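Putative sugar kinase PH1459 (Pyrococcus horikoshii, PDB 3EWM) probably phosphorylates a sugar, perhaps fructose, at the expense of ATP, as other carbohydrate kinases of the PfkB family do. Local coordinates at residues 73-78 with 119-124; 5-10 with 146-151. All blocks are in the same frame, centred on the assembly; numbering follows the deposited sequence.

The two contacts show how one large mixed sheet gathers distant parts of a chain. Along the sequence the segments come as 5-10, 73-78, 119-124 and 146-151, so contact 1 forms entirely within the span that contact 2 bridges. Their centres lie about 11 Å apart, on the same side of the chain's centre. Helices 119-124 and 140-151 pack directly together: Trp119 CH2 comes within 3.7 Å of Val147 CG2, and Glu123 OE2 forms a salt bridge with Lys150 NZ. Contact 1 joins helix 119-124 to the loop before edge strand 79-82, and contact 2 sets helix 140-151 on strand 3-7, further inside the sheet, both away from the ATP-binding residues.

Contact 1: residues 73-78 with 119-124; sequences NVDTRG and WDIVEE
Ile121 of helix 119-124 meets Asp75 and Arg77 of an Asx turn and Gly78 just after it, in the loop that joins helix 60-71 to strand 79-82 in this ribokinase-like fold. Asp75 OD1 is gripped twice, from opposite faces of the carboxylate: Arg77 N lies 3.1 Å from Asp75 OD1, and Arg77 NE lies 2.8 Å from Asp75 OD1. Arg77 NH2 bonds to Asp75 OD2 (2.8 Å, N-H...O 170°), completing a side-on salt bridge in which both acceptor oxygens lie close to the guanidinium plane. The bend of the arginine chain at chi3 (-45°) brings the group back onto the turn. Asp75 OD2 also bonds to Ser51 OG on strand 49-57. With an alanine at Asp75, Arg77 N would probably lose its turn-closing acceptor, the guanidinium its anchor and Ser51 OG a partner. Ile121 lays its CG1-CD1 branch against this polar assembly. CG1 lies 3.7 Å from Arg77 NH2, approached obliquely. The Asp75 and Ile121 side chains approach from opposite directions, Ile121 CD1, extended by chi2 of 165°, ending 3.5 Å from Asp75 OD2. Space at Gly78 is limited, since a beta carbon there would crowd the methyl: Ile121 CD1 already stands 3.6 Å from Gly78 N.

Contact 2: residues 5-10 with 146-151; sequences ASIGEL and KVIKKI
In the alpha/beta core of the PfkB kinase fold, Ile7 of strand 3-7 meets Val147 and Ile148 on helix 140-151, the helix of a beta-alpha-beta crossover between the parallel strands 127-131 and 156-160. Strand 3-7 lies beside 127-131 in the same sheet, so the helix reaches past its own preceding strand to the next one. The backbones stay well apart, with the CA atoms of Ile7 and Val147 separated by 9.1 Å, and side chains span the interval. Ile7 is fully extended, CG1 anti to the backbone N (chi1 179°) and CD1 continuing the line (chi2 175°), which carries its terminal methyl out toward the helix. There it meets Val147 tip to tip, approaching both branches almost equally: Ile7 CD1 is 4.1 Å from Val147 CG2 and 4.2 Å from Val147 CG1. Ile148 takes a different route. Its CB does not aim at the strand, yet its bent chain brings CD1 within 4.3 Å of Ile7 CG2, the shorter branch. Thus each arm of Ile7 has its own partner on the helix. Phe130 of strand 127-131 touches both Ile7 and Ile148, while Ile53 of strand 49-57 adds to the surroundings of Ile7 and Trp119 and Ile117 border Val147. All three residues of the contact are buried and meet through methyl groups alone. The helix is therefore held against the sheet here by apolar burial and dispersion, without the directional constraint that polar bonds would impose.

Contact 1: residues 73-78 with 119-124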
ATOM      1  N   ASN A  73      21.218 -13.311  -4.965  1.00 12.02           N
ATOM      2  CA  ASN A  73      21.885 -14.345  -4.159  1.00 12.03           C
ATOM      3  C   ASN A  73      21.799 -14.101  -2.674  1.00 11.76           C
ATOM      4  O   ASN A  73      22.619 -14.591  -1.892  1.00 12.53           O
ATOM      5  CB  ASN A  73      23.337 -14.572  -4.597  1.00 13.21           C
ATOM      6  CG  ASN A  73      23.417 -15.004  -6.036  1.00 16.54           C
ATOM      7  OD1 ASN A  73      22.615 -15.824  -6.484  1.00 21.80           O
ATOM      8  ND2 ASN A  73      24.353 -14.420  -6.788  1.00 22.83           N
ATOM      9  N   VAL A  74      20.769 -13.373  -2.288  1.00 11.58           N
ATOM     10  CA  VAL A  74      20.496 -13.150  -0.887  1.00 10.86           C
ATOM     11  C   VAL A  74      19.651 -14.332  -0.446  1.00 11.20           C
ATOM     12  O   VAL A  74      18.630 -14.640  -1.065  1.00 10.26           O
ATOM     13  CB  VAL A  74      19.758 -11.849  -0.665  1.00 10.82           C
ATOM     14  CG1 VAL A  74      19.339 -11.701   0.855  1.00  8.93           C
ATOM     15  CG2 VAL A  74      20.653 -10.697  -1.106  1.00 10.70           C
ATOM     16  N   ASP A  75      20.112 -14.989   0.610  1.00 11.03           N
ATOM     17  CA  ASP A  75      19.395 -16.094   1.220  1.00 12.57           C
ATOM     18  C   ASP A  75      18.038 -15.583   1.678  1.00 12.54           C
ATOM     19  O   ASP A  75      17.959 -14.600   2.422  1.00 12.92           O
ATOM     20  CB  ASP A  75      20.220 -16.634   2.386  1.00 12.54           C
ATOM     21  CG  ASP A  75      19.476 -17.667   3.222  1.00 14.37           C
ATOM     22  OD1 ASP A  75      18.596 -18.394   2.694  1.00 12.63           O
ATOM     23  OD2 ASP A  75      19.807 -17.747   4.425  1.00 17.42           O
ATOM     24  N   THR A  76      16.972 -16.232   1.207  1.00 12.26           N
ATOM     25  CA  THR A  76      15.608 -15.762   1.508  1.00 12.64           C
ATOM     26  C   THR A  76      14.845 -16.732   2.410  1.00 12.39           C
ATOM     27  O   THR A  76      13.655 -16.525   2.690  1.00 12.13           O
ATOM     28  CB  THR A  76      14.794 -15.512   0.232  1.00 12.75           C
ATOM     29  OG1 THR A  76      14.812 -16.694  -0.563  1.00 12.36           O
ATOM     30  CG2 THR A  76      15.380 -14.335  -0.576  1.00 12.60           C
ATOM     31  N   ARG A  77      15.538 -17.761   2.896  1.00 12.93           N
ATOM     32  CA  ARG A  77      14.926 -18.784   3.743  1.00 13.21           C
ATOM     33  C   ARG A  77      14.314 -18.189   5.008  1.00 13.22           C
ATOM     34  O   ARG A  77      13.276 -18.665   5.484  1.00 12.80           O
ATOM     35  CB  ARG A  77      15.922 -19.889   4.107  1.00 13.88           C
ATOM     36  CG  ARG A  77      16.255 -20.897   2.985  1.00 15.05           C
ATOM     37  CD  ARG A  77      17.463 -21.767   3.405  1.00 15.70           C
ATOM     38  NE  ARG A  77      18.503 -20.904   3.976  1.00 20.30           N
ATOM     39  CZ  ARG A  77      19.424 -21.267   4.870  1.00 22.88           C
ATOM     40  NH1 ARG A  77      19.496 -22.523   5.314  1.00 23.07           N
ATOM     41  NH2 ARG A  77      20.279 -20.353   5.324  1.00 19.42           N
ATOM     42  N   GLY A  78      14.951 -17.147   5.546  1.00 12.43           N
ATOM     43  CA  GLY A  78      14.446 -16.466   6.733  1.00 11.82           C
ATOM     44  C   GLY A  78      13.372 -15.412   6.459  1.00 12.09           C
ATOM     45  O   GLY A  78      13.006 -14.640   7.354  1.00 12.29           O
ATOM     46  N   TRP A 119      16.420 -19.033  13.690  1.00 13.34           N
ATOM     47  CA  TRP A 119      17.473 -18.896  14.681  1.00 13.55           C
ATOM     48  C   TRP A 119      18.775 -19.479  14.201  1.00 13.73           C
ATOM     49  O   TRP A 119      19.837 -19.077  14.647  1.00 14.40           O
ATOM     50  CB  TRP A 119      17.037 -19.555  15.973  1.00 13.96           C
ATOM     51  CG  TRP A 119      15.871 -18.857  16.536  1.00 13.02           C
ATOM     52  CD1 TRP A 119      14.583 -19.301  16.562  1.00 13.69           C
ATOM     53  CD2 TRP A 119      15.870 -17.570  17.139  1.00 14.24           C
ATOM     54  NE1 TRP A 119      13.777 -18.371  17.156  1.00 13.94           N
ATOM     55  CE2 TRP A 119      14.542 -17.292  17.520  1.00 15.33           C
ATOM     56  CE3 TRP A 119      16.862 -16.618  17.397  1.00 15.78           C
ATOM     57  CZ2 TRP A 119      14.180 -16.097  18.151  1.00 15.17           C
ATOM     58  CZ3 TRP A 119      16.502 -15.437  18.021  1.00 13.71           C
ATOM     59  CH2 TRP A 119      15.173 -15.191  18.400  1.00 13.87           C
ATOM     60  N   ASP A 120      18.695 -20.417  13.273  1.00 14.34           N
ATOM     61  CA  ASP A 120      19.893 -20.973  12.680  1.00 14.91           C
ATOM     62  C   ASP A 120      20.640 -19.902  11.908  1.00 15.31           C
ATOM     63  O   ASP A 120      21.848 -19.756  12.050  1.00 14.54           O
ATOM     64  CB  ASP A 120      19.547 -22.125  11.758  1.00 15.73           C
ATOM     65  CG  ASP A 120      19.427 -23.441  12.491  1.00 17.45           C
ATOM     66  OD1 ASP A 120      19.654 -23.504  13.734  1.00 18.63           O
ATOM     67  OD2 ASP A 120      19.124 -24.422  11.795  1.00 21.73           O
ATOM     68  N   ILE A 121      19.908 -19.155  11.095  1.00 15.14           N
ATOM     69  CA  ILE A 121      20.499 -18.039  10.360  1.00 15.93           C
ATOM     70  C   ILE A 121      21.115 -17.002  11.308  1.00 16.49           C
ATOM     71  O   ILE A 121      22.276 -16.603  11.122  1.00 16.08           O
ATOM     72  CB  ILE A 121      19.471 -17.398   9.377  1.00 15.19           C
ATOM     73  CG1 ILE A 121      19.200 -18.361   8.224  1.00 15.51           C
ATOM     74  CG2 ILE A 121      19.989 -16.043   8.847  1.00 15.94           C
ATOM     75  CD1 ILE A 121      17.969 -18.032   7.382  1.00 16.80           C
ATOM     76  N   VAL A 122      20.367 -16.583  12.325  1.00 17.05           N
ATOM     77  CA  VAL A 122      20.903 -15.586  13.260  1.00 18.62           C
ATOM     78  C   VAL A 122      22.142 -16.122  14.018  1.00 19.18           C
ATOM     79  O   VAL A 122      23.085 -15.377  14.263  1.00 19.01           O
ATOM     80  CB  VAL A 122      19.836 -14.967  14.230  1.00 19.25           C
ATOM     81  CG1 VAL A 122      18.418 -15.039  13.648  1.00 19.92           C
ATOM     82  CG2 VAL A 122      19.891 -15.575  15.620  1.00 19.37           C
ATOM     83  N   GLU A 123      22.148 -17.408  14.361  1.00 19.51           N
ATOM     84  CA  GLU A 123      23.303 -17.976  15.061  1.00 19.93           C
ATOM     85  C   GLU A 123      24.525 -18.159  14.163  1.00 19.27           C
ATOM     86  O   GLU A 123      25.663 -18.121  14.638  1.00 19.22           O
ATOM     87  CB  GLU A 123      22.942 -19.270  15.786  1.00 20.20           C
ATOM     88  CG  GLU A 123      22.144 -19.009  17.071  1.00 21.57           C
ATOM     89  CD  GLU A 123      21.947 -20.238  17.937  1.00 21.66           C
ATOM     90  OE1 GLU A 123      22.280 -21.364  17.506  1.00 23.54           O
ATOM     91  OE2 GLU A 123      21.442 -20.069  19.072  1.00 24.96           O
ATOM     92  N   GLU A 124      24.286 -18.327  12.866  1.00 18.63           N
ATOM     93  CA  GLU A 124      25.361 -18.473  11.905  1.00 18.60           C
ATOM     94  C   GLU A 124      26.053 -17.136  11.638  1.00 17.75           C
ATOM     95  O   GLU A 124      27.256 -17.088  11.362  1.00 17.39           O
ATOM     96  CB  GLU A 124      24.825 -19.055  10.590  1.00 18.95           C
ATOM     97  CG  GLU A 124      25.924 -19.453   9.607  1.00 20.62           C
ATOM     98  CD  GLU A 124      25.407 -19.916   8.254  1.00 21.82           C
ATOM     99  OE1 GLU A 124      24.172 -20.142   8.111  1.00 25.56           O
ATOM    100  OE2 GLU A 124      26.249 -20.064   7.327  1.00 25.04           O
TER

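Contact 2: residues 5-10 with 146-151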
ATOM      1  N   ALA A   5      23.828 -11.270   8.348  1.00 11.68           N
ATOM      2  CA  ALA A   5      22.366 -11.377   8.351  1.00 10.69           C
ATOM      3  C   ALA A   5      21.784 -10.011   8.591  1.00 10.98           C
ATOM      4  O   ALA A   5      22.210  -9.299   9.503  1.00 11.57           O
ATOM      5  CB  ALA A   5      21.883 -12.345   9.413  1.00 11.17           C
ATOM      6  N   SER A   6      20.809  -9.640   7.779  1.00 10.04           N
ATOM      7  CA  SER A   6      20.067  -8.422   8.028  1.00 10.22           C
ATOM      8  C   SER A   6      18.666  -8.777   8.481  1.00 10.00           C
ATOM      9  O   SER A   6      18.087  -9.783   8.054  1.00 10.71           O
ATOM     10  CB  SER A   6      20.032  -7.541   6.788  1.00  9.86           C
ATOM     11  OG  SER A   6      21.352  -7.219   6.381  1.00 11.55           O
ATOM     12  N   ILE A   7      18.137  -7.978   9.389  1.00  9.43           N
ATOM     13  CA  ILE A   7      16.801  -8.232   9.891  1.00 10.24           C
ATOM     14  C   ILE A   7      16.026  -6.947   9.935  1.00  9.62           C
ATOM     15  O   ILE A   7      16.496  -5.942  10.459  1.00  9.74           O
ATOM     16  CB  ILE A   7      16.776  -8.986  11.277  1.00 10.67           C
ATOM     17  CG1 ILE A   7      15.328  -9.205  11.745  1.00 10.66           C
ATOM     18  CG2 ILE A   7      17.630  -8.277  12.352  1.00 11.84           C
ATOM     19  CD1 ILE A   7      15.207 -10.036  13.026  1.00 11.64           C
ATOM     20  N   GLY A   8      14.829  -6.982   9.373  1.00  9.14           N
ATOM     21  CA  GLY A   8      13.940  -5.833   9.438  1.00  9.09           C
ATOM     22  C   GLY A   8      13.046  -5.769   8.213  1.00  9.45           C
ATOM     23  O   GLY A   8      12.711  -6.795   7.626  1.00  9.81           O
ATOM     24  N   GLU A   9      12.707  -4.544   7.826  1.00  8.84           N
ATOM     25  CA  GLU A   9      11.691  -4.281   6.842  1.00  8.73           C
ATOM     26  C   GLU A   9      12.120  -4.732   5.445  1.00  8.96           C
ATOM     27  O   GLU A   9      13.251  -4.489   5.011  1.00  8.86           O
ATOM     28  CB  GLU A   9      11.283  -2.795   6.860  1.00  8.31           C
ATOM     29  CG  GLU A   9      12.312  -1.821   6.394  1.00  9.24           C
ATOM     30  CD  GLU A   9      13.310  -1.402   7.459  1.00 10.55           C
ATOM     31  OE1 GLU A   9      13.447  -2.099   8.492  1.00 10.76           O
ATOM     32  OE2 GLU A   9      14.000  -0.381   7.219  1.00  9.27           O
ATOM     33  N   LEU A  10      11.194  -5.404   4.779  1.00  8.27           N
ATOM     34  CA  LEU A  10      11.335  -5.776   3.382  1.00  8.61           C
ATOM     35  C   LEU A  10      10.014  -5.419   2.772  1.00  8.61           C
ATOM     36  O   LEU A  10       8.943  -5.874   3.232  1.00  8.75           O
ATOM     37  CB  LEU A  10      11.647  -7.272   3.220  1.00  8.54           C
ATOM     38  CG  LEU A  10      11.555  -7.884   1.812  1.00  8.42           C
ATOM     39  CD1 LEU A  10      12.542  -7.247   0.835  1.00  6.84           C
ATOM     40  CD2 LEU A  10      11.728  -9.421   1.854  1.00  8.03           C
ATOM     41  N   LYS A 146      14.453  -8.721  20.875  1.00 10.75           N
ATOM     42  CA  LYS A 146      14.819 -10.033  21.407  1.00 10.24           C
ATOM     43  C   LYS A 146      15.885 -10.745  20.587  1.00  9.77           C
ATOM     44  O   LYS A 146      16.814 -11.293  21.144  1.00  9.72           O
ATOM     45  CB  LYS A 146      13.574 -10.895  21.597  1.00 11.24           C
ATOM     46  CG  LYS A 146      12.755 -10.382  22.770  1.00 13.47           C
ATOM     47  CD  LYS A 146      11.583 -11.272  23.108  1.00 18.71           C
ATOM     48  CE  LYS A 146      10.976 -10.790  24.418  1.00 19.55           C
ATOM     49  NZ  LYS A 146      10.344  -9.448  24.261  1.00 22.37           N
ATOM     50  N   VAL A 147      15.772 -10.711  19.267  1.00  9.23           N
ATOM     51  CA  VAL A 147      16.789 -11.338  18.416  1.00  9.43           C
ATOM     52  C   VAL A 147      18.174 -10.752  18.702  1.00  9.37           C
ATOM     53  O   VAL A 147      19.147 -11.479  18.958  1.00  9.26           O
ATOM     54  CB  VAL A 147      16.417 -11.223  16.919  1.00  9.07           C
ATOM     55  CG1 VAL A 147      17.541 -11.737  16.037  1.00  9.50           C
ATOM     56  CG2 VAL A 147      15.123 -11.984  16.624  1.00 10.92           C
ATOM     57  N   ILE A 148      18.238  -9.426  18.688  1.00  9.23           N
ATOM     58  CA  ILE A 148      19.469  -8.694  18.941  1.00 10.00           C
ATOM     59  C   ILE A 148      20.032  -8.993  20.336  1.00 10.43           C
ATOM     60  O   ILE A 148      21.202  -9.298  20.467  1.00  9.89           O
ATOM     61  CB  ILE A 148      19.245  -7.171  18.744  1.00 10.08           C
ATOM     62  CG1 ILE A 148      18.674  -6.885  17.342  1.00  9.22           C
ATOM     63  CG2 ILE A 148      20.533  -6.378  19.012  1.00 12.11           C
ATOM     64  CD1 ILE A 148      19.457  -7.513  16.155  1.00  9.86           C
ATOM     65  N   LYS A 149      19.188  -8.925  21.363  1.00 10.81           N
ATOM     66  CA  LYS A 149      19.621  -9.289  22.714  1.00 12.51           C
ATOM     67  C   LYS A 149      20.137 -10.726  22.787  1.00 13.07           C
ATOM     68  O   LYS A 149      21.140 -10.990  23.445  1.00 13.30           O
ATOM     69  CB  LYS A 149      18.500  -9.045  23.725  1.00 11.64           C
ATOM     70  CG  LYS A 149      18.137  -7.568  23.833  1.00 11.24           C
ATOM     71  CD  LYS A 149      17.047  -7.286  24.838  1.00 10.84           C
ATOM     72  CE  LYS A 149      16.773  -5.759  24.906  1.00 13.17           C
ATOM     73  NZ  LYS A 149      15.480  -5.379  25.501  1.00 12.87           N
ATOM     74  N   LYS A 150      19.470 -11.645  22.096  1.00 14.82           N
ATOM     75  CA  LYS A 150      19.873 -13.057  22.093  1.00 16.43           C
ATOM     76  C   LYS A 150      21.279 -13.250  21.525  1.00 17.81           C
ATOM     77  O   LYS A 150      22.067 -14.044  22.060  1.00 17.49           O
ATOM     78  CB  LYS A 150      18.893 -13.896  21.263  1.00 16.78           C
ATOM     79  CG  LYS A 150      19.094 -15.389  21.421  1.00 18.29           C
ATOM     80  CD  LYS A 150      19.028 -16.088  20.091  1.00 21.65           C
ATOM     81  CE  LYS A 150      20.386 -16.385  19.501  1.00 21.23           C
ATOM     82  NZ  LYS A 150      20.972 -17.610  20.128  1.00 22.10           N
ATOM     83  N   ILE A 151      21.588 -12.540  20.440  1.00 18.88           N
ATOM     84  CA  ILE A 151      22.880 -12.704  19.757  1.00 21.40           C
ATOM     85  C   ILE A 151      24.001 -11.787  20.233  1.00 22.08           C
ATOM     86  O   ILE A 151      25.150 -11.975  19.835  1.00 23.21           O
ATOM     87  CB  ILE A 151      22.790 -12.502  18.236  1.00 21.55           C
ATOM     88  CG1 ILE A 151      22.298 -11.096  17.917  1.00 22.56           C
ATOM     89  CG2 ILE A 151      21.967 -13.588  17.577  1.00 23.51           C
ATOM     90  CD1 ILE A 151      22.862 -10.565  16.637  1.00 24.27           C
TER